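Local coordinates for protein Poly(A) ribonuclease pop2 (Schizosaccharomyces pombe, PDB 2P51) that removes poly(A) tails from mRNA as a metal-dependent 3'-exoribonuclease, the catalytic component of the CCR4-NOT deadenylase complex, at residues P46-D51 and E160-I165; G89-D94 and S240-T245; P201-I206 and M265-Y270. All coordinates share one frame; numbering follows the deposited sequence. Where two conformers were deposited one is given.

From the N terminus, strand 47-53 precedes its antiparallel neighbour 87-93. Contact 1 closes a loop of 108 residues when strand 163-166 returns alongside strand 47-53. Contact 2 crosses it: it opens inside that loop, at 89-94, and closes only when helix 238-257 packs on the sheet. Contact 3 begins after contact 1 has closed, with edge strand 203-205, and ends in the loop that follows helix 238-257, so it follows contact 1 in series but crosses contact 2. Together they tie the sheet centre, the helix covering one face and the loop after that helix. D51 of contact 1 and D241 of contact 2 share one magnesium.

Contact 1: P46-D51 and E160-I165; sequences PVVSMD and EEVTWI. With MG (magnesium ion), chain C; MG (magnesium ion), chain B.
V48 is held by strand 163-165 through both its backbone N and its backbone O: the N donates to T163 O (2.8 Å, N-H...O 164°) and the O accepts from I165 N (2.8 Å). The bonds T163 N to P46 O and M50 N to I165 O extend this parallel ladder, in which V47, V48 and S49 lie beside T163, W164 and I165 in the central sheet of the DEDD nuclease fold. The last residue of 46-51, D51, is the metal ligand: its carboxylate bridges the two magnesium ions, OD1 on one (2.0 Å) and OD2 on the other, with D172 completing the protein ligands of the first and E53 and D241 those of the second. On the sheet face carrying V48 and W164, V48 CG1, held anti to the backbone N (chi1 179°), lies over the six-membered ring of W164 as a CH-pi contact, 3.9 Å from its centroid, while the other branch, CG2, meets V162 CG1. M50 reaches the same ring from its rim, with CG in the ring plane. W164 NE1 is satisfied by L156 O, which probably helps fix the rotation of the indole, and L90 and L176 also touch this cluster. V47, S49 and I165 face the opposite way, toward helix 238-257, where F250, A246 and F249 meet them. There V47 CG1 packs on I165 CG1 (3.7 Å), and S49 OG rests against the branched carbon of the isoleucine, 3.4 Å from I165 CB.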
ATOM      1  N   PRO A  46      -8.631 -11.575  -7.499  1.00 12.61           N
ATOM      2  CA  PRO A  46      -9.305 -10.392  -6.977  1.00 12.36           C
ATOM      3  C   PRO A  46      -8.875  -9.971  -5.593  1.00 11.58           C
ATOM      4  O   PRO A  46      -9.569  -9.149  -4.957  1.00 15.00           O
ATOM      5  CB  PRO A  46     -10.784 -10.845  -6.965  1.00 13.81           C
ATOM      6  CG  PRO A  46     -10.705 -12.322  -6.670  1.00 14.46           C
ATOM      7  CD  PRO A  46      -9.453 -12.809  -7.363  1.00 13.17           C
ATOM      8  N   VAL A  47      -7.776 -10.458  -5.072  1.00 12.18           N
ATOM      9  CA  VAL A  47      -7.234 -10.103  -3.749  1.00 11.23           C
ATOM     10  C   VAL A  47      -5.982  -9.242  -4.021  1.00 12.17           C
ATOM     11  O   VAL A  47      -5.002  -9.736  -4.568  1.00 13.75           O
ATOM     12  CB  VAL A  47      -6.940 -11.306  -2.859  1.00 11.91           C
ATOM     13  CG1 VAL A  47      -6.369 -10.839  -1.501  1.00 13.64           C
ATOM     14  CG2 VAL A  47      -8.187 -12.144  -2.637  1.00 12.95           C
ATOM     15  N   VAL A  48      -6.075  -7.951  -3.672  1.00 12.26           N
ATOM     16  CA  VAL A  48      -4.961  -7.037  -3.959  1.00 11.88           C
ATOM     17  C   VAL A  48      -4.238  -6.653  -2.670  1.00 11.65           C
ATOM     18  O   VAL A  48      -4.919  -6.065  -1.792  1.00 12.46           O
ATOM     19  CB  VAL A  48      -5.496  -5.763  -4.602  1.00 12.06           C
ATOM     20  CG1 VAL A  48      -4.332  -4.798  -4.879  1.00 13.52           C
ATOM     21  CG2 VAL A  48      -6.282  -6.032  -5.894  1.00 13.55           C
ATOM     22  N   SER A  49      -2.954  -6.939  -2.547  1.00 12.10           N
ATOM     23  CA  SER A  49      -2.170  -6.547  -1.354  1.00 10.64           C
ATOM     24  C   SER A  49      -1.349  -5.323  -1.704  1.00 10.26           C
ATOM     25  O   SER A  49      -0.818  -5.311  -2.846  1.00 11.57           O
ATOM     26  CB  SER A  49      -1.267  -7.693  -0.859  1.00 14.51           C
ATOM     27  OG  SER A  49      -2.136  -8.790  -0.504  1.00 14.57           O
ATOM     28  N   MET A  50      -1.249  -4.363  -0.770  1.00 10.86           N
ATOM     29  CA  MET A  50      -0.685  -3.066  -1.157  1.00 10.35           C
ATOM     30  C   MET A  50       0.258  -2.546  -0.091  1.00 10.42           C
ATOM     31  O   MET A  50       0.055  -2.773   1.117  1.00 12.75           O
ATOM     32  CB  MET A  50      -1.833  -2.063  -1.408  1.00 11.41           C
ATOM     33  CG  MET A  50      -1.461  -0.648  -1.757  1.00 14.00           C
ATOM     34  SD  MET A  50      -1.162   0.391  -0.291  1.00 15.39           S
ATOM     35  CE  MET A  50      -2.880   0.671   0.207  1.00 14.59           C
ATOM     36  N   ASP A  51       1.262  -1.827  -0.621  1.00 10.94           N
ATOM     37  CA  ASP A  51       2.164  -1.044   0.217  1.00 11.17           C
ATOM     38  C   ASP A  51       2.555   0.231  -0.530  1.00 10.46           C
ATOM     39  O   ASP A  51       2.389   0.226  -1.784  1.00 12.01           O
ATOM     40  CB  ASP A  51       3.453  -1.804   0.590  1.00 13.19           C
ATOM     41  CG  ASP A  51       4.303  -1.074   1.625  1.00 13.74           C
ATOM     42  OD1 ASP A  51       3.706  -0.398   2.501  1.00 13.49           O
ATOM     43  OD2 ASP A  51       5.537  -1.215   1.520  1.00 16.26           O
ATOM     44  N   GLU A 160     -16.926  -4.338  -4.587  1.00 18.55           N
ATOM     45  CA  GLU A 160     -17.009  -5.232  -3.445  1.00 20.98           C
ATOM     46  C   GLU A 160     -16.388  -6.591  -3.744  1.00 19.51           C
ATOM     47  O   GLU A 160     -16.041  -7.396  -2.854  1.00 21.45           O
ATOM     48  CB  GLU A 160     -18.496  -5.319  -3.047  1.00 28.28           C
ATOM     49  CG  GLU A 160     -19.003  -6.730  -3.133  1.00 48.34           C
ATOM     50  CD  GLU A 160     -19.630  -7.407  -1.942  1.00 61.52           C
ATOM     51  OE1 GLU A 160     -19.368  -7.069  -0.759  1.00 86.49           O
ATOM     52  OE2 GLU A 160     -20.421  -8.329  -2.217  1.00 82.54           O
ATOM     53  N   GLU A 161     -16.241  -6.910  -5.022  1.00 16.93           N
ATOM     54  CA  GLU A 161     -15.659  -8.178  -5.463  1.00 18.67           C
ATOM     55  C   GLU A 161     -14.155  -8.309  -5.219  1.00 15.70           C
ATOM     56  O   GLU A 161     -13.584  -9.411  -5.307  1.00 15.93           O
ATOM     57  CB  GLU A 161     -15.917  -8.374  -6.964  1.00 26.66           C
ATOM     58  CG  GLU A 161     -17.380  -8.440  -7.400  1.00 29.13           C
ATOM     59  CD  GLU A 161     -17.972  -7.049  -7.637  1.00 34.60           C
ATOM     60  OE1 GLU A 161     -19.120  -7.055  -8.128  1.00 48.88           O
ATOM     61  OE2 GLU A 161     -17.412  -5.969  -7.354  1.00 27.08           O
ATOM     62  N   VAL A 162     -13.522  -7.189  -4.953  1.00 13.52           N
ATOM     63  CA  VAL A 162     -12.072  -7.124  -4.777  1.00 11.88           C
ATOM     64  C   VAL A 162     -11.771  -6.857  -3.320  1.00 11.87           C
ATOM     65  O   VAL A 162     -12.381  -5.975  -2.698  1.00 15.68           O
ATOM     66  CB  VAL A 162     -11.468  -5.978  -5.667  1.00 14.62           C
ATOM     67  CG1 VAL A 162      -9.995  -5.778  -5.363  1.00 13.70           C
ATOM     68  CG2 VAL A 162     -11.700  -6.314  -7.148  1.00 15.78           C
ATOM     69  N   THR A 163     -10.841  -7.624  -2.756  1.00 12.43           N
ATOM     70  CA  THR A 163     -10.437  -7.447  -1.356  1.00 12.93           C
ATOM     71  C   THR A 163      -9.064  -6.762  -1.313  1.00 12.24           C
ATOM     72  O   THR A 163      -8.196  -7.272  -2.005  1.00 14.17           O
ATOM     73  CB  THR A 163     -10.366  -8.802  -0.628  1.00 16.02           C
ATOM     74  OG1 THR A 163     -11.656  -9.480  -0.696  1.00 17.93           O
ATOM     75  CG2 THR A 163     -10.035  -8.595   0.848  1.00 16.54           C
ATOM     76  N   TRP A 164      -8.914  -5.706  -0.544  1.00 11.43           N
ATOM     77  CA  TRP A 164      -7.594  -5.086  -0.386  1.00 11.08           C
ATOM     78  C   TRP A 164      -6.959  -5.502   0.933  1.00 10.79           C
ATOM     79  O   TRP A 164      -7.635  -5.522   1.980  1.00 13.24           O
ATOM     80  CB  TRP A 164      -7.708  -3.553  -0.418  1.00 13.79           C
ATOM     81  CG  TRP A 164      -7.917  -3.048  -1.822  1.00 12.55           C
ATOM     82  CD1 TRP A 164      -9.060  -3.174  -2.577  1.00 15.44           C
ATOM     83  CD2 TRP A 164      -6.953  -2.353  -2.633  1.00 12.06           C
ATOM     84  NE1 TRP A 164      -8.847  -2.586  -3.818  1.00 14.64           N
ATOM     85  CE2 TRP A 164      -7.565  -2.073  -3.882  1.00 14.29           C
ATOM     86  CE3 TRP A 164      -5.609  -1.928  -2.435  1.00 12.41           C
ATOM     87  CZ2 TRP A 164      -6.900  -1.396  -4.922  1.00 12.52           C
ATOM     88  CZ3 TRP A 164      -4.982  -1.267  -3.476  1.00 12.92           C
ATOM     89  CH2 TRP A 164      -5.602  -0.999  -4.710  1.00 12.26           C
ATOM     90  N   ILE A 165      -5.689  -5.867   0.894  1.00 10.88           N
ATOM     91  CA  ILE A 165      -4.918  -6.326   2.057  1.00 11.44           C
ATOM     92  C   ILE A 165      -3.781  -5.368   2.298  1.00 11.43           C
ATOM     93  O   ILE A 165      -3.064  -5.031   1.357  1.00 12.50           O
ATOM     94  CB  ILE A 165      -4.360  -7.735   1.820  1.00 12.63           C
ATOM     95  CG1 ILE A 165      -5.411  -8.710   1.343  1.00 13.60           C
ATOM     96  CG2 ILE A 165      -3.633  -8.224   3.096  1.00 15.39           C
ATOM     97  CD1 ILE A 165      -6.574  -8.860   2.325  1.00 16.47           C
TER
HETATM   98 MG    MG C2002       7.329  -0.673   2.428  0.86 15.85          MG
HETATM   99 MG    MG B2001       3.299   0.076   4.452  1.00 14.74          MG
HETATM  100  O   HOH W   1       2.448  -1.754   4.871  0.91 13.04           O
HETATM  101  O   HOH W   2       5.127  -0.576   4.957  0.98 18.10           O
HETATM  102  O   HOH W   3       2.811   0.444   6.494  0.94 14.63           O
HETATM  103  O   HOH W   4       4.104   1.976   4.358  1.00 14.45           O
HETATM  104  O   HOH W   5       6.448   1.116   3.171  0.78 15.06           O

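Contact 2: G89-D94 and S240-T245; sequences GLALSD and SDALLT. With MG (magnesium ion), chain C.
G89 meets helix 240-245 through its backbone: its carbonyl O lies 3.5 Å from A242 CB, the methyl that points toward the strand. A side chain at G89 would also point toward the helix, and a beta carbon built there would fall only 3.2 Å from A242 CB, so glycine and alanine together permit the close approach, with CA atoms 5.4 Å apart. L90 turns its side chain to the other face of the sheet, toward W164 and F108, and brings just its backbone N near the same methyl. A91 faces the helix again; its CB sits 3.7 Å from L243 CA and 3.8 Å from A242 O, resting on the helix backbone between two successive residues. These small residues let strand and helix axes come within 6.7 Å, crossing at -36°. One residue ahead of A242, D241 is turned off the strand; with CG anti to the carbonyl carbon (chi1 -66°), its carboxylate reaches a magnesium through OD2 (2.0 Å), alongside D51 and E53 and three waters. The second oxygen, OD1, is held by a salt bridge to R231 and a hydrogen bond from H236 N, which probably steadies the carboxylate at the metal. Within the helix, T245 OG1 donates to D241 O, whose opposite face takes T245 N. The helix thus covers one face of the sheet: T245 reaches I165 of strand 163-166 and L220 of helix 220-226, L243 touches T105 of strand 105-109, and L244 packs on A224.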
ATOM      1  N   GLY A  89       3.050  -0.483  -4.389  1.00 11.53           N
ATOM      2  CA  GLY A  89       3.159  -1.917  -4.721  1.00 11.92           C
ATOM      3  C   GLY A  89       1.789  -2.567  -4.705  1.00 10.79           C
ATOM      4  O   GLY A  89       1.047  -2.341  -3.728  1.00 12.18           O
ATOM      5  N   LEU A  90       1.452  -3.286  -5.785  1.00 11.48           N
ATOM      6  CA  LEU A  90       0.205  -4.017  -5.834  1.00 11.07           C
ATOM      7  C   LEU A  90       0.494  -5.489  -6.181  1.00 10.99           C
ATOM      8  O   LEU A  90       0.995  -5.759  -7.265  1.00 13.09           O
ATOM      9  CB  LEU A  90      -0.753  -3.436  -6.874  1.00 12.32           C
ATOM     10  CG  LEU A  90      -1.179  -1.976  -6.772  1.00 11.81           C
ATOM     11  CD1 LEU A  90      -2.095  -1.591  -7.929  1.00 15.21           C
ATOM     12  CD2 LEU A  90      -1.852  -1.706  -5.424  1.00 14.49           C
ATOM     13  N   ALA A  91       0.140  -6.398  -5.281  1.00 11.01           N
ATOM     14  CA  ALA A  91       0.346  -7.822  -5.456  1.00 11.38           C
ATOM     15  C   ALA A  91      -1.018  -8.507  -5.544  1.00 11.56           C
ATOM     16  O   ALA A  91      -1.803  -8.460  -4.598  1.00 14.71           O
ATOM     17  CB  ALA A  91       1.179  -8.385  -4.301  1.00 13.41           C
ATOM     18  N   LEU A  92      -1.270  -9.149  -6.689  1.00 11.30           N
ATOM     19  CA  LEU A  92      -2.558  -9.801  -6.906  1.00 11.76           C
ATOM     20  C   LEU A  92      -2.461 -11.273  -6.525  1.00 11.81           C
ATOM     21  O   LEU A  92      -1.476 -11.944  -6.796  1.00 14.15           O
ATOM     22  CB  LEU A  92      -3.014  -9.718  -8.334  1.00 14.47           C
ATOM     23  CG  LEU A  92      -3.743  -8.415  -8.751  1.00 18.92           C
ATOM     24  CD1 LEU A  92      -3.032  -7.134  -8.437  1.00 23.54           C
ATOM     25  CD2 LEU A  92      -4.035  -8.534 -10.270  1.00 19.56           C
ATOM     26  N   SER A  93      -3.564 -11.760  -5.919  1.00 12.01           N
ATOM     27  CA  SER A  93      -3.690 -13.162  -5.613  1.00 12.74           C
ATOM     28  C   SER A  93      -5.138 -13.572  -5.882  1.00 13.11           C
ATOM     29  O   SER A  93      -6.054 -12.755  -5.821  1.00 14.44           O
ATOM     30  CB  SER A  93      -3.396 -13.415  -4.117  0.76 13.43           C
ATOM     31  OG  SER A  93      -2.135 -12.909  -3.664  0.76 13.19           O
ATOM     32  N   ASP A  94      -5.304 -14.879  -6.090  1.00 14.28           N
ATOM     33  CA  ASP A  94      -6.689 -15.418  -6.058  1.00 14.75           C
ATOM     34  C   ASP A  94      -7.096 -15.635  -4.607  1.00 14.90           C
ATOM     35  O   ASP A  94      -6.367 -15.322  -3.642  1.00 14.17           O
ATOM     36  CB  ASP A  94      -6.838 -16.671  -6.926  1.00 16.89           C
ATOM     37  CG  ASP A  94      -6.177 -17.908  -6.365  1.00 20.69           C
ATOM     38  OD1 ASP A  94      -5.662 -17.954  -5.225  1.00 17.68           O
ATOM     39  OD2 ASP A  94      -6.130 -18.911  -7.102  1.00 27.91           O
ATOM     40  N   SER A 240       7.932  -5.621  -3.301  1.00 14.41           N
ATOM     41  CA  SER A 240       8.313  -6.741  -2.449  1.00 13.93           C
ATOM     42  C   SER A 240       7.538  -6.702  -1.147  1.00 14.16           C
ATOM     43  O   SER A 240       7.040  -7.745  -0.678  1.00 13.63           O
ATOM     44  CB  SER A 240       9.827  -6.646  -2.196  1.00 15.95           C
ATOM     45  OG  SER A 240      10.218  -7.692  -1.320  1.00 16.92           O
ATOM     46  N   ASP A 241       7.405  -5.513  -0.561  1.00 13.19           N
ATOM     47  CA  ASP A 241       6.645  -5.444   0.701  1.00 13.45           C
ATOM     48  C   ASP A 241       5.173  -5.826   0.488  1.00 11.30           C
ATOM     49  O   ASP A 241       4.581  -6.509   1.359  1.00 13.55           O
ATOM     50  CB  ASP A 241       6.720  -4.050   1.307  1.00 14.39           C
ATOM     51  CG  ASP A 241       8.096  -3.612   1.766  1.00 18.98           C
ATOM     52  OD1 ASP A 241       8.995  -4.470   1.984  1.00 18.81           O
ATOM     53  OD2 ASP A 241       8.335  -2.379   1.931  1.00 16.24           O
ATOM     54  N   ALA A 242       4.578  -5.426  -0.616  1.00 10.99           N
ATOM     55  CA  ALA A 242       3.173  -5.777  -0.894  1.00 11.70           C
ATOM     56  C   ALA A 242       3.035  -7.267  -1.086  1.00 11.78           C
ATOM     57  O   ALA A 242       2.069  -7.940  -0.678  1.00 12.82           O
ATOM     58  CB  ALA A 242       2.687  -5.039  -2.151  1.00 12.11           C
ATOM     59  N   LEU A 243       4.009  -7.887  -1.751  1.00 12.24           N
ATOM     60  CA  LEU A 243       3.921  -9.340  -1.965  1.00 12.69           C
ATOM     61  C   LEU A 243       4.050 -10.072  -0.647  1.00 12.58           C
ATOM     62  O   LEU A 243       3.390 -11.079  -0.365  1.00 14.74           O
ATOM     63  CB  LEU A 243       5.062  -9.744  -2.911  1.00 14.85           C
ATOM     64  CG  LEU A 243       5.297 -11.250  -3.113  1.00 15.82           C
ATOM     65  CD1 LEU A 243       4.064 -11.918  -3.669  1.00 15.92           C
ATOM     66  CD2 LEU A 243       6.478 -11.490  -4.047  1.00 16.75           C
ATOM     67  N   LEU A 244       4.966  -9.631   0.246  1.00 12.24           N
ATOM     68  CA  LEU A 244       5.070 -10.292   1.547  1.00 12.29           C
ATOM     69  C   LEU A 244       3.782 -10.158   2.354  1.00 12.47           C
ATOM     70  O   LEU A 244       3.409 -11.103   3.073  1.00 13.31           O
ATOM     71  CB  LEU A 244       6.230  -9.659   2.352  1.00 14.75           C
ATOM     72  CG  LEU A 244       6.737 -10.469   3.537  1.00 15.89           C
ATOM     73  CD1 LEU A 244       7.189 -11.857   3.102  1.00 19.88           C
ATOM     74  CD2 LEU A 244       7.894  -9.726   4.215  1.00 17.79           C
ATOM     75  N   THR A 245       3.171  -8.963   2.221  1.00 12.77           N
ATOM     76  CA  THR A 245       1.893  -8.702   2.855  1.00 12.34           C
ATOM     77  C   THR A 245       0.876  -9.744   2.397  1.00 12.19           C
ATOM     78  O   THR A 245       0.157 -10.342   3.235  1.00 13.57           O
ATOM     79  CB  THR A 245       1.398  -7.290   2.503  1.00 12.98           C
ATOM     80  OG1 THR A 245       2.356  -6.347   3.076  1.00 13.57           O
ATOM     81  CG2 THR A 245       0.056  -6.955   3.142  1.00 14.47           C
TER
HETATM   82 MG    MG C2002       7.329  -0.673   2.428  0.86 15.85          MG
HETATM   83  O   HOH W   5       6.448   1.116   3.171  0.78 15.06           O
HETATM   84  O   HOH W   6       6.862  -1.765   4.160  0.95 21.84           O
HETATM   85  O   HOH W   7       9.029   0.090   3.362  0.86 17.18           O

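Contact 3: P201-I206 and M265-Y270; sequences PKNYDI and MLNQLY
M265 begins a type II turn that runs to Q268 and lays the loop after helix 238-257 against edge strand 203-205. Its carbonyl O lies 3.7 Å from Y204 CD1, and its CB is near the same carbon. L266 sends CD1 obliquely to the phenol end of that ring, 3.6 Å from Y204 CZ, and K202 CG meets the same methyl. N267 makes three of the four direct hydrogen bonds: its backbone N bonds to N203 O (2.8 Å, N-H...O 171°), while its side-chain OD1 accepts from N203 N and its ND2 gives to P201 O. With CG anti to the carbonyl carbon, chi1 -57° brings the amide to both partners; P201 O falls in its plane, although the donor stands above the proline carbonyl plane. An alanine here is likely to leave N203 N and P201 O without these mates and the edge less firmly joined to the loop. A water accepts from D205 N and lies within bonding distance of M265 O and Q268 O. L269 turns CD2 to N203 OD1, and Y270 N hydrogen-bonds to D205 OD2 from above the carboxylate plane (2.9 Å). D205 also N-caps helix 206-213, through OD1 to K207 N. Three of the four direct bonds thus pair a side chain with a main-chain group, so the join depends on the identity of N267 and D205.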
ATOM      1  N   PRO A 201     -14.140  -0.898  -0.497  1.00 13.09           N
ATOM      2  CA  PRO A 201     -15.231  -1.346   0.342  1.00 13.27           C
ATOM      3  C   PRO A 201     -14.952  -2.619   1.124  1.00 13.20           C
ATOM      4  O   PRO A 201     -15.678  -2.878   2.095  1.00 15.59           O
ATOM      5  CB  PRO A 201     -16.371  -1.580  -0.658  1.00 14.32           C
ATOM      6  CG  PRO A 201     -15.669  -1.809  -1.982  1.00 15.67           C
ATOM      7  CD  PRO A 201     -14.485  -0.869  -1.952  1.00 15.53           C
ATOM      8  N   LYS A 202     -13.965  -3.409   0.734  1.00 14.05           N
ATOM      9  CA  LYS A 202     -13.609  -4.629   1.468  1.00 14.81           C
ATOM     10  C   LYS A 202     -12.107  -4.647   1.677  1.00 14.10           C
ATOM     11  O   LYS A 202     -11.362  -4.895   0.714  1.00 16.52           O
ATOM     12  CB  LYS A 202     -14.064  -5.843   0.667  0.62 16.36           C
ATOM     13  CG  LYS A 202     -13.653  -7.187   1.263  0.62 20.97           C
ATOM     14  CD  LYS A 202     -14.387  -8.363   0.616  0.62 23.63           C
ATOM     15  CE  LYS A 202     -14.121  -9.609   1.423  0.62 19.04           C
ATOM     16  NZ  LYS A 202     -13.269 -10.641   0.811  0.62 31.21           N
ATOM     17  N   ASN A 203     -11.682  -4.359   2.894  1.00 13.35           N
ATOM     18  CA  ASN A 203     -10.220  -4.312   3.116  1.00 14.07           C
ATOM     19  C   ASN A 203      -9.924  -4.889   4.497  1.00 12.97           C
ATOM     20  O   ASN A 203     -10.796  -4.898   5.399  1.00 15.01           O
ATOM     21  CB  ASN A 203      -9.721  -2.891   2.886  1.00 15.60           C
ATOM     22  CG  ASN A 203     -10.194  -1.863   3.870  1.00 16.85           C
ATOM     23  OD1 ASN A 203      -9.751  -1.875   5.031  1.00 18.43           O
ATOM     24  ND2 ASN A 203     -11.058  -0.917   3.541  1.00 17.92           N
ATOM     25  N   TYR A 204      -8.699  -5.374   4.624  1.00 12.94           N
ATOM     26  CA  TYR A 204      -8.176  -5.869   5.911  1.00 13.05           C
ATOM     27  C   TYR A 204      -6.803  -5.244   6.166  1.00 12.78           C
ATOM     28  O   TYR A 204      -6.025  -5.140   5.185  1.00 16.50           O
ATOM     29  CB  TYR A 204      -8.034  -7.393   5.947  1.00 13.70           C
ATOM     30  CG  TYR A 204      -9.345  -8.140   5.800  1.00 14.03           C
ATOM     31  CD1 TYR A 204     -10.229  -8.249   6.870  1.00 16.64           C
ATOM     32  CD2 TYR A 204      -9.676  -8.731   4.601  1.00 17.85           C
ATOM     33  CE1 TYR A 204     -11.427  -8.928   6.748  1.00 20.27           C
ATOM     34  CE2 TYR A 204     -10.867  -9.409   4.476  1.00 23.26           C
ATOM     35  CZ  TYR A 204     -11.736  -9.508   5.536  1.00 23.49           C
ATOM     36  OH  TYR A 204     -12.933 -10.202   5.366  1.00 28.89           O
ATOM     37  N   ASP A 205      -6.575  -4.868   7.407  1.00 12.69           N
ATOM     38  CA  ASP A 205      -5.265  -4.368   7.829  1.00 13.05           C
ATOM     39  C   ASP A 205      -4.640  -5.456   8.694  1.00 11.70           C
ATOM     40  O   ASP A 205      -5.117  -5.678   9.817  1.00 13.26           O
ATOM     41  CB  ASP A 205      -5.407  -3.036   8.564  1.00 13.56           C
ATOM     42  CG  ASP A 205      -4.072  -2.442   8.970  1.00 13.67           C
ATOM     43  OD1 ASP A 205      -3.064  -3.209   9.120  1.00 13.56           O
ATOM     44  OD2 ASP A 205      -3.979  -1.211   9.168  1.00 15.64           O
ATOM     45  N   ILE A 206      -3.603  -6.108   8.195  1.00 11.84           N
ATOM     46  CA  ILE A 206      -2.981  -7.228   8.933  1.00 13.05           C
ATOM     47  C   ILE A 206      -2.435  -6.753  10.283  1.00 11.83           C
ATOM     48  O   ILE A 206      -2.383  -7.567  11.203  1.00 15.84           O
ATOM     49  CB  ILE A 206      -1.859  -7.858   8.085  1.00 14.15           C
ATOM     50  CG1 ILE A 206      -2.411  -8.543   6.833  1.00 15.26           C
ATOM     51  CG2 ILE A 206      -0.970  -8.821   8.880  1.00 17.59           C
ATOM     52  CD1 ILE A 206      -1.292  -8.965   5.871  1.00 18.78           C
ATOM     53  N   MET A 265     -13.188  -8.033  11.325  1.00 19.83           N
ATOM     54  CA  MET A 265     -11.995  -7.243  11.033  1.00 22.61           C
ATOM     55  C   MET A 265     -12.037  -6.419   9.782  1.00 18.14           C
ATOM     56  O   MET A 265     -11.065  -5.727   9.508  1.00 18.62           O
ATOM     57  CB  MET A 265     -10.901  -8.303  11.008  1.00 26.36           C
ATOM     58  CG  MET A 265     -10.835  -8.647  12.589  1.00 30.91           C
ATOM     59  SD  MET A 265      -9.786  -9.973  12.542  1.00 33.85           S
ATOM     60  CE  MET A 265      -8.725 -10.502  13.754  1.00117.07           C
ATOM     61  N   LEU A 266     -13.157  -6.555   9.099  1.00 18.25           N
ATOM     62  CA  LEU A 266     -13.308  -5.763   7.893  1.00 19.14           C
ATOM     63  C   LEU A 266     -13.237  -4.241   8.136  1.00 18.20           C
ATOM     64  O   LEU A 266     -13.896  -3.659   8.993  1.00 19.60           O
ATOM     65  CB  LEU A 266     -14.680  -6.085   7.278  1.00 21.92           C
ATOM     66  CG  LEU A 266     -14.902  -5.934   5.787  1.00 31.84           C
ATOM     67  CD1 LEU A 266     -13.944  -6.739   4.908  1.00 32.62           C
ATOM     68  CD2 LEU A 266     -16.345  -6.340   5.447  1.00 47.18           C
ATOM     69  N   ASN A 267     -12.435  -3.596   7.290  1.00 16.04           N
ATOM     70  CA  ASN A 267     -12.291  -2.142   7.216  1.00 16.84           C
ATOM     71  C   ASN A 267     -11.849  -1.549   8.543  1.00 14.77           C
ATOM     72  O   ASN A 267     -12.257  -0.419   8.862  1.00 22.37           O
ATOM     73  CB  ASN A 267     -13.588  -1.490   6.703  1.00 16.07           C
ATOM     74  CG  ASN A 267     -13.974  -2.065   5.347  1.00 16.89           C
ATOM     75  OD1 ASN A 267     -13.275  -2.846   4.704  1.00 20.66           O
ATOM     76  ND2 ASN A 267     -15.145  -1.699   4.893  1.00 21.49           N
ATOM     77  N   GLN A 268     -11.032  -2.235   9.313  1.00 15.32           N
ATOM     78  CA  GLN A 268     -10.523  -1.609  10.534  1.00 15.94           C
ATOM     79  C   GLN A 268      -9.050  -1.256  10.309  1.00 16.38           C
ATOM     80  O   GLN A 268      -8.244  -2.158  10.058  1.00 19.40           O
ATOM     81  CB  GLN A 268     -10.630  -2.520  11.761  1.00 18.67           C
ATOM     82  CG  GLN A 268     -12.042  -3.073  12.034  1.00 22.29           C
ATOM     83  CD  GLN A 268     -12.991  -1.929  12.279  1.00 27.02           C
ATOM     84  OE1 GLN A 268     -12.689  -1.095  13.120  1.00 35.79           O
ATOM     85  NE2 GLN A 268     -14.124  -1.854  11.548  1.00 35.55           N
ATOM     86  N   LEU A 269      -8.686   0.018  10.409  1.00 17.31           N
ATOM     87  CA  LEU A 269      -7.295   0.382  10.161  1.00 15.25           C
ATOM     88  C   LEU A 269      -6.530   0.448  11.463  1.00 15.07           C
ATOM     89  O   LEU A 269      -7.055   1.006  12.444  1.00 19.50           O
ATOM     90  CB  LEU A 269      -7.228   1.741   9.456  1.00 18.41           C
ATOM     91  CG  LEU A 269      -7.955   1.889   8.122  1.00 24.48           C
ATOM     92  CD1 LEU A 269      -7.526   3.204   7.497  1.00 33.39           C
ATOM     93  CD2 LEU A 269      -7.626   0.712   7.241  1.00 26.55           C
ATOM     94  N   TYR A 270      -5.317  -0.095  11.535  1.00 15.98           N
ATOM     95  CA  TYR A 270      -4.567  -0.021  12.785  1.00 13.87           C
ATOM     96  C   TYR A 270      -4.307   1.404  13.220  1.00 15.68           C
ATOM     97  O   TYR A 270      -3.882   2.250  12.467  1.00 17.45           O
ATOM     98  CB  TYR A 270      -3.222  -0.743  12.608  1.00 15.03           C
ATOM     99  CG  TYR A 270      -2.442  -0.723  13.913  1.00 16.84           C
ATOM    100  CD1 TYR A 270      -2.886  -1.510  14.970  1.00 16.50           C
ATOM    101  CD2 TYR A 270      -1.304   0.065  14.049  1.00 17.13           C
ATOM    102  CE1 TYR A 270      -2.165  -1.491  16.154  1.00 18.91           C
ATOM    103  CE2 TYR A 270      -0.588   0.084  15.218  1.00 17.89           C
ATOM    104  CZ  TYR A 270      -1.035  -0.685  16.273  1.00 19.15           C
ATOM    105  OH  TYR A 270      -0.336  -0.694  17.457  1.00 23.08           O
TER
HETATM  106  O   HOH W   8      -8.494  -4.849   9.431  1.00 18.93           O